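Local coordinates for protein diguanylate cyclase (Marinobacter aquaeolei VT8, PDB 3IGN) that probably condenses two GTP molecules into the second messenger c-di-GMP through its GGDEF domain, and binds that product, at residues F45-F50 / R67-V72; K116-V119 / G124-Q127; D27-R32 / M145-K150. All coordinates share one frame; numbering follows the deposited sequence.

Interaction 1 (F45-F50 / R67-V72)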
ATOM      1  N   PHE A  45      -1.890   1.871   1.868  1.00 25.67           N
ATOM      2  CA  PHE A  45      -1.103   2.299   3.012  1.00 26.42           C
ATOM      3  C   PHE A  45      -0.292   3.551   2.735  1.00 27.98           C
ATOM      4  O   PHE A  45       0.031   3.858   1.585  1.00 26.37           O
ATOM      5  CB  PHE A  45      -0.232   1.145   3.549  1.00 26.01           C
ATOM      6  CG  PHE A  45       0.876   0.688   2.627  1.00 27.88           C
ATOM      7  CD1 PHE A  45       2.180   1.149   2.811  1.00 29.62           C
ATOM      8  CD2 PHE A  45       0.638  -0.266   1.639  1.00 26.57           C
ATOM      9  CE1 PHE A  45       3.234   0.663   2.032  1.00 29.35           C
ATOM     10  CE2 PHE A  45       1.682  -0.759   0.854  1.00 25.47           C
ATOM     11  CZ  PHE A  45       2.983  -0.296   1.053  1.00 25.60           C
ATOM     12  N   ASP A  46      -0.013   4.281   3.810  1.00 28.93           N
ATOM     13  CA  ASP A  46       0.723   5.540   3.763  1.00 31.38           C
ATOM     14  C   ASP A  46       1.884   5.512   4.740  1.00 32.88           C
ATOM     15  O   ASP A  46       1.851   4.806   5.748  1.00 34.70           O
ATOM     16  CB  ASP A  46      -0.180   6.705   4.184  1.00 36.52           C
ATOM     17  CG  ASP A  46      -1.198   7.077   3.138  1.00 44.11           C
ATOM     18  OD1 ASP A  46      -1.346   6.328   2.151  1.00 46.23           O
ATOM     19  OD2 ASP A  46      -1.860   8.125   3.311  1.00 47.20           O
ATOM     20  N   ILE A  47       2.902   6.307   4.443  1.00 34.55           N
ATOM     21  CA  ILE A  47       4.053   6.421   5.320  1.00 31.99           C
ATOM     22  C   ILE A  47       3.608   7.405   6.399  1.00 30.88           C
ATOM     23  O   ILE A  47       3.088   8.468   6.085  1.00 31.23           O
ATOM     24  CB  ILE A  47       5.254   7.002   4.562  1.00 32.10           C
ATOM     25  CG1 ILE A  47       5.748   5.981   3.531  1.00 30.44           C
ATOM     26  CG2 ILE A  47       6.353   7.390   5.542  1.00 29.64           C
ATOM     27  CD1 ILE A  47       6.404   6.610   2.315  1.00 31.31           C
ATOM     28  N   ASP A  48       3.793   7.046   7.663  1.00 31.90           N
ATOM     29  CA  ASP A  48       3.394   7.920   8.765  1.00 29.94           C
ATOM     30  C   ASP A  48       4.272   9.160   8.877  1.00 30.12           C
ATOM     31  O   ASP A  48       5.470   9.104   8.605  1.00 30.80           O
ATOM     32  CB  ASP A  48       3.447   7.166  10.099  1.00 29.66           C
ATOM     33  CG  ASP A  48       2.368   6.113  10.218  1.00 30.66           C
ATOM     34  OD1 ASP A  48       1.228   6.398   9.813  1.00 32.25           O
ATOM     35  OD2 ASP A  48       2.657   5.015  10.731  1.00 33.28           O
ATOM     36  N   HIS A  49       3.663  10.276   9.272  1.00 29.46           N
ATOM     37  CA  HIS A  49       4.382  11.537   9.460  1.00 31.89           C
ATOM     38  C   HIS A  49       5.314  11.900   8.306  1.00 34.55           C
ATOM     39  O   HIS A  49       6.411  12.413   8.532  1.00 34.41           O
ATOM     40  CB  HIS A  49       5.205  11.453  10.746  1.00 30.90           C
ATOM     41  CG  HIS A  49       4.432  10.949  11.921  1.00 30.42           C
ATOM     42  ND1 HIS A  49       3.359  11.630  12.453  1.00 31.17           N
ATOM     43  CD2 HIS A  49       4.562   9.819  12.657  1.00 30.83           C
ATOM     44  CE1 HIS A  49       2.861  10.944  13.464  1.00 33.98           C
ATOM     45  NE2 HIS A  49       3.574   9.840  13.610  1.00 34.34           N
ATOM     46  N   PHE A  50       4.882  11.657   7.072  1.00 35.96           N
ATOM     47  CA  PHE A  50       5.736  11.950   5.929  1.00 35.46           C
ATOM     48  C   PHE A  50       6.144  13.412   5.792  1.00 36.43           C
ATOM     49  O   PHE A  50       7.331  13.710   5.646  1.00 33.77           O
ATOM     50  CB  PHE A  50       5.084  11.479   4.629  1.00 38.28           C
ATOM     51  CG  PHE A  50       6.032  11.451   3.469  1.00 39.16           C
ATOM     52  CD1 PHE A  50       7.132  10.599   3.479  1.00 39.19           C
ATOM     53  CD2 PHE A  50       5.861  12.311   2.393  1.00 38.11           C
ATOM     54  CE1 PHE A  50       8.050  10.609   2.436  1.00 42.41           C
ATOM     55  CE2 PHE A  50       6.777  12.328   1.342  1.00 41.94           C
ATOM     56  CZ  PHE A  50       7.872  11.479   1.364  1.00 42.53           C
ATOM     57  N   ARG A  67      11.452   5.121  -1.499  1.00 35.10           N
ATOM     58  CA  ARG A  67      12.092   4.028  -2.220  1.00 35.60           C
ATOM     59  C   ARG A  67      12.269   2.801  -1.338  1.00 35.87           C
ATOM     60  O   ARG A  67      12.083   1.673  -1.792  1.00 36.87           O
ATOM     61  CB  ARG A  67      13.451   4.464  -2.773  1.00 41.07           C
ATOM     62  CG  ARG A  67      13.375   5.096  -4.148  1.00 47.30           C
ATOM     63  CD  ARG A  67      14.763   5.331  -4.729  1.00 53.89           C
ATOM     64  NE  ARG A  67      15.480   6.384  -4.020  1.00 58.04           N
ATOM     65  CZ  ARG A  67      15.857   7.530  -4.576  1.00 61.24           C
ATOM     66  NH1 ARG A  67      15.590   7.770  -5.853  1.00 62.43           N
ATOM     67  NH2 ARG A  67      16.494   8.440  -3.855  1.00 62.47           N
ATOM     68  N   HIS A  68      12.632   3.016  -0.079  1.00 34.70           N
ATOM     69  CA  HIS A  68      12.818   1.896   0.833  1.00 35.75           C
ATOM     70  C   HIS A  68      11.488   1.197   1.078  1.00 34.50           C
ATOM     71  O   HIS A  68      11.426  -0.029   1.146  1.00 35.25           O
ATOM     72  CB  HIS A  68      13.394   2.367   2.166  1.00 34.21           C
ATOM     73  CG  HIS A  68      13.661   1.250   3.127  1.00 35.17           C
ATOM     74  ND1 HIS A  68      14.594   0.265   2.882  1.00 36.96           N
ATOM     75  CD2 HIS A  68      13.099   0.947   4.322  1.00 35.74           C
ATOM     76  CE1 HIS A  68      14.594  -0.598   3.883  1.00 38.44           C
ATOM     77  NE2 HIS A  68      13.695  -0.207   4.770  1.00 38.71           N
ATOM     78  N   THR A  69      10.428   1.987   1.227  1.00 32.25           N
ATOM     79  CA  THR A  69       9.097   1.440   1.461  1.00 31.47           C
ATOM     80  C   THR A  69       8.693   0.555   0.282  1.00 32.17           C
ATOM     81  O   THR A  69       8.162  -0.545   0.467  1.00 30.27           O
ATOM     82  CB  THR A  69       8.059   2.567   1.625  1.00 31.68           C
ATOM     83  OG1 THR A  69       8.438   3.405   2.724  1.00 30.75           O
ATOM     84  CG2 THR A  69       6.677   1.983   1.901  1.00 30.55           C
ATOM     85  N   ALA A  70       8.948   1.040  -0.926  1.00 30.76           N
ATOM     86  CA  ALA A  70       8.624   0.284  -2.128  1.00 33.19           C
ATOM     87  C   ALA A  70       9.465  -0.987  -2.178  1.00 32.63           C
ATOM     88  O   ALA A  70       8.979  -2.048  -2.565  1.00 31.88           O
ATOM     89  CB  ALA A  70       8.882   1.130  -3.369  1.00 31.27           C
ATOM     90  N   ASP A  71      10.733  -0.877  -1.792  1.00 33.34           N
ATOM     91  CA  ASP A  71      11.614  -2.035  -1.801  1.00 34.72           C
ATOM     92  C   ASP A  71      11.147  -3.077  -0.798  1.00 32.43           C
ATOM     93  O   ASP A  71      11.138  -4.270  -1.096  1.00 32.51           O
ATOM     94  CB  ASP A  71      13.058  -1.624  -1.503  1.00 37.15           C
ATOM     95  CG  ASP A  71      13.676  -0.826  -2.633  1.00 43.82           C
ATOM     96  OD1 ASP A  71      13.214  -0.970  -3.784  1.00 46.13           O
ATOM     97  OD2 ASP A  71      14.628  -0.061  -2.376  1.00 48.15           O
ATOM     98  N   VAL A  72      10.755  -2.630   0.389  1.00 32.05           N
ATOM     99  CA  VAL A  72      10.272  -3.547   1.411  1.00 32.35           C
ATOM    100  C   VAL A  72       9.030  -4.259   0.879  1.00 34.01           C
ATOM    101  O   VAL A  72       8.868  -5.468   1.055  1.00 33.28           O
ATOM    102  CB  VAL A  72       9.906  -2.802   2.711  1.00 32.31           C
ATOM    103  CG1 VAL A  72       9.183  -3.741   3.661  1.00 33.14           C
ATOM    104  CG2 VAL A  72      11.175  -2.264   3.375  1.00 32.83           C
TER
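Thr69 reaches out from helix 59-74 and touches both Phe45 and Ile47 on strand 40-47, its two branches taking one partner each. Its CB points at the strand. From there the methyl CG2, lying anti to the backbone N, runs head-on against the Phe45 ring and meets it at the edge, in the plane of the ring, with Thr69 CG2 3.7 Å from Phe45 CE1. The other branch, the hydroxyl, slants across the side chain of Ile47: Thr69 OG1 sits 3.8 Å from both Ile47 CG1 and Ile47 CD1, which is plain van der Waals contact. The hydroxyl's hydrogen-bond partners are the carbonyl of Val65, one turn back in the same helix, and the hydroxyl of Tyr128, so this polar group is satisfied although it is buried among hydrocarbon. Helix and strand pack here as two layers of the alpha/beta GGDEF domain, helix 59-74 lying over the central mixed sheet with Ile47 and Thr69 as the nearest CA pair, 8.1 Å apart. Phe91 of the neighbouring strand 90-96 touches both Ile47 and Thr69, while Ile114 of helix 100-115 reaches Thr69 as well.

Interaction 2 (K116-V119 / G124-Q127)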
ATOM      1  N   LYS A 116      11.231  -1.962  11.734  1.00 38.18           N
ATOM      2  CA  LYS A 116      12.596  -2.356  12.082  1.00 41.15           C
ATOM      3  C   LYS A 116      13.647  -1.748  11.159  1.00 41.20           C
ATOM      4  O   LYS A 116      14.849  -1.953  11.351  1.00 43.02           O
ATOM      5  CB  LYS A 116      12.716  -3.873  12.060  1.00 41.24           C
ATOM      6  N   SER A 117      13.194  -0.986  10.172  1.00 39.81           N
ATOM      7  CA  SER A 117      14.093  -0.369   9.208  1.00 39.96           C
ATOM      8  C   SER A 117      14.803   0.876   9.688  1.00 42.98           C
ATOM      9  O   SER A 117      14.394   1.542  10.634  1.00 44.61           O
ATOM     10  CB  SER A 117      13.336  -0.002   7.933  1.00 39.09           C
ATOM     11  OG  SER A 117      12.955  -1.149   7.196  1.00 38.20           O
ATOM     12  N   THR A 118      15.898   1.175   9.013  1.00 42.99           N
ATOM     13  CA  THR A 118      16.662   2.367   9.299  1.00 44.64           C
ATOM     14  C   THR A 118      17.107   2.868   7.964  1.00 45.49           C
ATOM     15  O   THR A 118      17.907   2.245   7.283  1.00 48.84           O
ATOM     16  CB  THR A 118      17.898   2.115  10.143  1.00 46.94           C
ATOM     17  OG1 THR A 118      17.506   1.735  11.468  1.00 48.18           O
ATOM     18  CG2 THR A 118      18.737   3.381  10.201  1.00 48.10           C
ATOM     19  N   VAL A 119      16.570   4.006   7.574  1.00 43.54           N
ATOM     20  CA  VAL A 119      16.949   4.564   6.300  1.00 44.76           C
ATOM     21  C   VAL A 119      18.188   5.409   6.432  1.00 50.10           C
ATOM     22  O   VAL A 119      18.139   6.531   6.928  1.00 52.27           O
ATOM     23  CB  VAL A 119      15.851   5.419   5.701  1.00 42.65           C
ATOM     24  CG1 VAL A 119      16.443   6.291   4.610  1.00 43.67           C
ATOM     25  CG2 VAL A 119      14.779   4.534   5.144  1.00 42.70           C
ATOM     26  N   GLY A 124      20.561  12.041   7.770  1.00 54.49           N
ATOM     27  CA  GLY A 124      20.566  11.372   9.058  1.00 54.70           C
ATOM     28  C   GLY A 124      19.988   9.975   8.978  1.00 52.88           C
ATOM     29  O   GLY A 124      19.470   9.561   7.940  1.00 51.88           O
ATOM     30  N   ASP A 125      20.090   9.232  10.076  1.00 51.99           N
ATOM     31  CA  ASP A 125      19.549   7.873  10.138  1.00 51.67           C
ATOM     32  C   ASP A 125      18.111   7.917  10.628  1.00 51.96           C
ATOM     33  O   ASP A 125      17.843   8.209  11.788  1.00 52.32           O
ATOM     34  CB  ASP A 125      20.409   7.012  11.053  1.00 52.41           C
ATOM     35  CG  ASP A 125      21.376   6.148  10.280  1.00 54.45           C
ATOM     36  OD1 ASP A 125      21.644   6.461   9.102  1.00 53.10           O
ATOM     37  OD2 ASP A 125      21.879   5.161  10.848  1.00 56.03           O
ATOM     38  N   ILE A 126      17.200   7.603   9.716  1.00 50.88           N
ATOM     39  CA  ILE A 126      15.763   7.648   9.954  1.00 48.64           C
ATOM     40  C   ILE A 126      15.029   6.350  10.258  1.00 46.30           C
ATOM     41  O   ILE A 126      15.328   5.295   9.705  1.00 46.78           O
ATOM     42  CB  ILE A 126      15.047   8.242   8.726  1.00 45.56           C
ATOM     43  CG1 ILE A 126      15.745   9.521   8.276  1.00 41.74           C
ATOM     44  CG2 ILE A 126      13.583   8.493   9.053  1.00 47.66           C
ATOM     45  CD1 ILE A 126      15.177  10.107   7.005  1.00 38.80           C
ATOM     46  N   GLN A 127      14.046   6.456  11.144  1.00 44.01           N
ATOM     47  CA  GLN A 127      13.183   5.336  11.488  1.00 44.41           C
ATOM     48  C   GLN A 127      11.781   5.889  11.303  1.00 40.37           C
ATOM     49  O   GLN A 127      11.505   7.029  11.676  1.00 38.31           O
ATOM     50  CB  GLN A 127      13.420   4.869  12.923  1.00 48.23           C
ATOM     51  CG  GLN A 127      14.694   4.054  13.041  1.00 52.36           C
ATOM     52  CD  GLN A 127      15.103   3.783  14.472  1.00 57.36           C
ATOM     53  OE1 GLN A 127      16.257   3.997  14.844  1.00 61.38           O
ATOM     54  NE2 GLN A 127      14.162   3.303  15.281  1.00 56.39           N
TER
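The backbones of 116-119 and 124-127 run antiparallel and pair at Val119 and Ile126, a hydrogen-bonded pair with CA atoms 4.9 Å apart. Both bonds of the pair form. Val119 N gives the shorter one to Ile126 O at 2.8 Å, with the donor in the carbonyl plane. The return bond, from Ile126 N to Val119 O, measures 3.1 Å and is nearly straight at hydrogen (175°), yet its donor stands 38° out of the plane of the carbonyl. Ile126 O receives a second, weaker approach from Thr118 CA, a CA-H...O contact of 3.2 Å. This is a small two-stranded antiparallel hairpin, 119-120 with 125-126, that follows helix 100-115 and stands apart from the main sheet of the GGDEF domain. Val119 and Ile126 put their side chains on the same face, CB to CB 4.2 Å, and that face rests on helix 59-74: Val119 on Glu64 and His68, Ile126 on Ala61. Beside the pair, the exposed side chains of Thr118 and Asp125 meet more loosely, methyl CG2 of Thr118 slanting across the carboxylate, 3.7 Å from Asp125 OD2. Gln127 packs on backbone instead: a chi1 of -77° sets its CG beside its own N, 3.5 Å from the carbonyl Ser117 O. The hydroxyl of Ser117 bonds back to Ala113 O of the preceding helix 100-115 and reaches His68 NE2 on helix 59-74.

Interaction 3 (D27-R32 / M145-K150)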
ATOM      1  N   ASP A  27      -9.501  -2.650 -11.161  1.00 20.06           N
ATOM      2  CA  ASP A  27     -10.766  -2.782 -11.869  1.00 21.15           C
ATOM      3  C   ASP A  27     -10.888  -4.184 -12.471  1.00 20.66           C
ATOM      4  O   ASP A  27     -11.968  -4.787 -12.436  1.00 19.41           O
ATOM      5  CB  ASP A  27     -10.864  -1.707 -12.962  1.00 23.69           C
ATOM      6  CG  ASP A  27     -12.221  -1.684 -13.654  1.00 31.41           C
ATOM      7  OD1 ASP A  27     -13.223  -2.128 -13.052  1.00 31.81           O
ATOM      8  OD2 ASP A  27     -12.287  -1.199 -14.801  1.00 37.28           O
ATOM      9  N   ALA A  28      -9.788  -4.711 -13.002  1.00 19.03           N
ATOM     10  CA  ALA A  28      -9.806  -6.048 -13.595  1.00 20.25           C
ATOM     11  C   ALA A  28     -10.096  -7.097 -12.527  1.00 21.15           C
ATOM     12  O   ALA A  28     -10.878  -8.030 -12.756  1.00 20.94           O
ATOM     13  CB  ALA A  28      -8.478  -6.343 -14.275  1.00 20.64           C
ATOM     14  N   GLU A  29      -9.474  -6.952 -11.358  1.00 19.35           N
ATOM     15  CA  GLU A  29      -9.711  -7.914 -10.283  1.00 18.96           C
ATOM     16  C   GLU A  29     -11.152  -7.808  -9.771  1.00 19.43           C
ATOM     17  O   GLU A  29     -11.773  -8.818  -9.430  1.00 19.25           O
ATOM     18  CB  GLU A  29      -8.722  -7.698  -9.141  1.00 18.20           C
ATOM     19  CG  GLU A  29      -8.750  -8.791  -8.055  1.00 19.67           C
ATOM     20  CD  GLU A  29      -8.318 -10.166  -8.561  1.00 20.06           C
ATOM     21  OE1 GLU A  29      -7.435 -10.250  -9.439  1.00 23.89           O
ATOM     22  OE2 GLU A  29      -8.837 -11.180  -8.058  1.00 22.86           O
ATOM     23  N   TYR A  30     -11.680  -6.587  -9.729  1.00 19.99           N
ATOM     24  CA  TYR A  30     -13.055  -6.351  -9.291  1.00 19.28           C
ATOM     25  C   TYR A  30     -14.037  -7.092 -10.203  1.00 17.96           C
ATOM     26  O   TYR A  30     -14.953  -7.766  -9.726  1.00 17.90           O
ATOM     27  CB  TYR A  30     -13.375  -4.844  -9.313  1.00 19.78           C
ATOM     28  CG  TYR A  30     -14.822  -4.520  -9.029  1.00 18.21           C
ATOM     29  CD1 TYR A  30     -15.304  -4.478  -7.718  1.00 18.75           C
ATOM     30  CD2 TYR A  30     -15.722  -4.303 -10.067  1.00 18.76           C
ATOM     31  CE1 TYR A  30     -16.648  -4.236  -7.449  1.00 19.54           C
ATOM     32  CE2 TYR A  30     -17.074  -4.063  -9.812  1.00 20.58           C
ATOM     33  CZ  TYR A  30     -17.527  -4.037  -8.499  1.00 20.50           C
ATOM     34  OH  TYR A  30     -18.864  -3.859  -8.236  1.00 21.57           O
ATOM     35  N   GLU A  31     -13.854  -6.972 -11.516  1.00 19.69           N
ATOM     36  CA  GLU A  31     -14.746  -7.655 -12.458  1.00 21.59           C
ATOM     37  C   GLU A  31     -14.585  -9.171 -12.398  1.00 21.66           C
ATOM     38  O   GLU A  31     -15.549  -9.910 -12.624  1.00 23.71           O
ATOM     39  CB  GLU A  31     -14.513  -7.158 -13.891  1.00 22.48           C
ATOM     40  CG  GLU A  31     -15.051  -5.762 -14.160  1.00 25.86           C
ATOM     41  CD  GLU A  31     -16.561  -5.655 -13.955  1.00 29.46           C
ATOM     42  OE1 GLU A  31     -17.270  -6.686 -14.064  1.00 30.80           O
ATOM     43  OE2 GLU A  31     -17.043  -4.536 -13.699  1.00 29.19           O
ATOM     44  N   ARG A  32     -13.378  -9.642 -12.088  1.00 16.65           N
ATOM     45  CA  ARG A  32     -13.132 -11.074 -11.969  1.00 18.86           C
ATOM     46  C   ARG A  32     -13.938 -11.575 -10.775  1.00 19.32           C
ATOM     47  O   ARG A  32     -14.569 -12.630 -10.838  1.00 20.82           O
ATOM     48  CB  ARG A  32     -11.644 -11.356 -11.756  1.00 17.87           C
ATOM     49  CG  ARG A  32     -11.272 -12.844 -11.767  1.00 17.61           C
ATOM     50  CD  ARG A  32      -9.749 -13.024 -11.784  1.00 18.19           C
ATOM     51  NE  ARG A  32      -9.346 -14.424 -11.640  1.00 20.00           N
ATOM     52  CZ  ARG A  32      -8.304 -14.964 -12.259  1.00 19.85           C
ATOM     53  NH1 ARG A  32      -7.556 -14.219 -13.068  1.00 21.34           N
ATOM     54  NH2 ARG A  32      -8.022 -16.252 -12.104  1.00 17.83           N
HETATM   55  N   MSE A 145     -13.960   1.547  -7.568  1.00 22.27           N
HETATM   56  CA  MSE A 145     -13.603   2.713  -6.781  1.00 23.74           C
HETATM   57  C   MSE A 145     -14.250   2.687  -5.405  1.00 22.16           C
HETATM   58  O   MSE A 145     -13.678   3.188  -4.443  1.00 23.72           O
HETATM   59  CB  MSE A 145     -13.958   3.979  -7.550  1.00 27.93           C
HETATM   60  CG  MSE A 145     -13.167   4.061  -8.833  1.00 46.38           C
HETATM   61 SE   MSE A 145     -13.372   5.729  -9.736  1.00 68.41          SE
HETATM   62  CE  MSE A 145     -12.193   6.777  -8.617  1.00 69.47           C
ATOM     63  N   GLN A 146     -15.426   2.079  -5.302  1.00 22.90           N
ATOM     64  CA  GLN A 146     -16.092   1.973  -4.005  1.00 21.81           C
ATOM     65  C   GLN A 146     -15.339   0.957  -3.144  1.00 22.17           C
ATOM     66  O   GLN A 146     -15.363   1.027  -1.918  1.00 24.42           O
ATOM     67  CB  GLN A 146     -17.564   1.578  -4.198  1.00 20.90           C
ATOM     68  CG  GLN A 146     -18.407   2.733  -4.739  1.00 24.17           C
ATOM     69  CD  GLN A 146     -19.855   2.353  -4.991  1.00 30.72           C
ATOM     70  OE1 GLN A 146     -20.344   1.342  -4.478  1.00 30.12           O
ATOM     71  NE2 GLN A 146     -20.553   3.168  -5.778  1.00 35.14           N
ATOM     72  N   TRP A 147     -14.659   0.018  -3.801  1.00 22.19           N
ATOM     73  CA  TRP A 147     -13.854  -0.987  -3.115  1.00 21.32           C
ATOM     74  C   TRP A 147     -12.619  -0.260  -2.563  1.00 20.91           C
ATOM     75  O   TRP A 147     -12.230  -0.441  -1.407  1.00 21.83           O
ATOM     76  CB  TRP A 147     -13.440  -2.082  -4.116  1.00 21.75           C
ATOM     77  CG  TRP A 147     -12.545  -3.161  -3.567  1.00 19.79           C
ATOM     78  CD1 TRP A 147     -12.409  -3.539  -2.258  1.00 18.18           C
ATOM     79  CD2 TRP A 147     -11.711  -4.043  -4.326  1.00 17.62           C
ATOM     80  NE1 TRP A 147     -11.542  -4.602  -2.156  1.00 18.31           N
ATOM     81  CE2 TRP A 147     -11.101  -4.934  -3.410  1.00 18.43           C
ATOM     82  CE3 TRP A 147     -11.417  -4.166  -5.693  1.00 19.50           C
ATOM     83  CZ2 TRP A 147     -10.214  -5.943  -3.816  1.00 18.10           C
ATOM     84  CZ3 TRP A 147     -10.524  -5.179  -6.099  1.00 20.20           C
ATOM     85  CH2 TRP A 147      -9.940  -6.046  -5.160  1.00 21.01           C
HETATM   86  N   MSE A 148     -12.009   0.569  -3.400  1.00 21.33           N
HETATM   87  CA  MSE A 148     -10.841   1.326  -2.980  1.00 22.27           C
HETATM   88  C   MSE A 148     -11.211   2.244  -1.814  1.00 22.64           C
HETATM   89  O   MSE A 148     -10.405   2.468  -0.903  1.00 24.35           O
HETATM   90  CB  MSE A 148     -10.306   2.149  -4.152  1.00 25.35           C
HETATM   91  CG  MSE A 148      -9.659   1.309  -5.235  1.00 28.49           C
HETATM   92 SE   MSE A 148      -8.848   2.416  -6.605  1.00 42.94          SE
HETATM   93  CE  MSE A 148      -7.786   3.539  -5.453  1.00 40.06           C
ATOM     94  N   GLN A 149     -12.424   2.779  -1.864  1.00 22.88           N
ATOM     95  CA  GLN A 149     -12.908   3.670  -0.821  1.00 26.00           C
ATOM     96  C   GLN A 149     -12.932   2.974   0.529  1.00 24.55           C
ATOM     97  O   GLN A 149     -12.559   3.563   1.535  1.00 23.50           O
ATOM     98  CB  GLN A 149     -14.307   4.189  -1.166  1.00 29.83           C
ATOM     99  CG  GLN A 149     -14.893   5.110  -0.105  1.00 34.55           C
ATOM    100  CD  GLN A 149     -16.084   5.901  -0.614  1.00 43.56           C
ATOM    101  OE1 GLN A 149     -16.359   5.925  -1.816  1.00 49.40           O
ATOM    102  NE2 GLN A 149     -16.789   6.564   0.296  1.00 44.83           N
ATOM    103  N   LYS A 150     -13.368   1.718   0.555  1.00 24.55           N
ATOM    104  CA  LYS A 150     -13.422   0.968   1.807  1.00 24.15           C
ATOM    105  C   LYS A 150     -12.036   0.752   2.401  1.00 23.82           C
ATOM    106  O   LYS A 150     -11.856   0.831   3.619  1.00 23.87           O
ATOM    107  CB  LYS A 150     -14.112  -0.385   1.599  1.00 24.22           C
ATOM    108  CG  LYS A 150     -15.599  -0.275   1.326  1.00 28.82           C
ATOM    109  CD  LYS A 150     -16.332   0.456   2.451  1.00 33.00           C
ATOM    110  CE  LYS A 150     -16.742  -0.469   3.584  1.00 37.42           C
ATOM    111  NZ  LYS A 150     -17.507   0.278   4.624  1.00 41.16           N
TER
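Trp147 drives its six-membered ring from helix 144-160 against Tyr30 and Glu29 on helix 19-36, and nearly all of the contact runs through that one indole. CG stands anti to the backbone N (chi1 177°), which carries the ring straight out from its own helix toward the other. Three neighbouring ring atoms then do the touching. CE3 of Trp147 comes to 4.2 Å from Tyr30 CB, CZ3 of Trp147 to 4.1 Å from Tyr30 N, and CH2 of Trp147 to 4.2 Å from Glu29 CG. The Glu29 methylene lies at the edge of the indole, near its plane. Beyond CG the Glu29 chain bends at chi2 (65°) and its carboxylate leads away, tilted 53° from the indole plane, to weak hydrogen bonds with Gln38 and Thr40. Tyr30 offers mainly its CB here; Trp147 CE3 lies at the edge of the Tyr30 ring, near its plane, while OH goes on to bond the carbonyl of Pro141. The indole has a polar tie too, Trp147 NE1 bonding Ala135 O, which should help to hold the rotation of this buried ring. Val26 also touches Trp147. The indole thus sits between helix 19-36, helix 144-160 and Thr40 and Leu42 of strand 40-47, joining two helices to the central sheet of the alpha/beta GGDEF fold.

The three contacts lie within one GGDEF domain. Interactions 1 and 2 come in series along the chain, and both are nested in the long loop that interaction 3 closes. Helix 59-74 joins the first two: one part of it packs on strand 40-47, while the hairpin of interaction 2 rests against it, and the contacts, with centres about 12 Å apart, touch through His68. Interaction 3 sits across the centre of the chain, about 23 Å from interaction 1 and about 34 Å from interaction 2, centre to centre. Strand 40-47, following helix 19-36, ties the two sides together. The side chains of Phe45 and Glu29 lie about 11 and 10 Å from bound c-di-GMP, so interactions 1 and 3 pack near the ligand without forming its pocket.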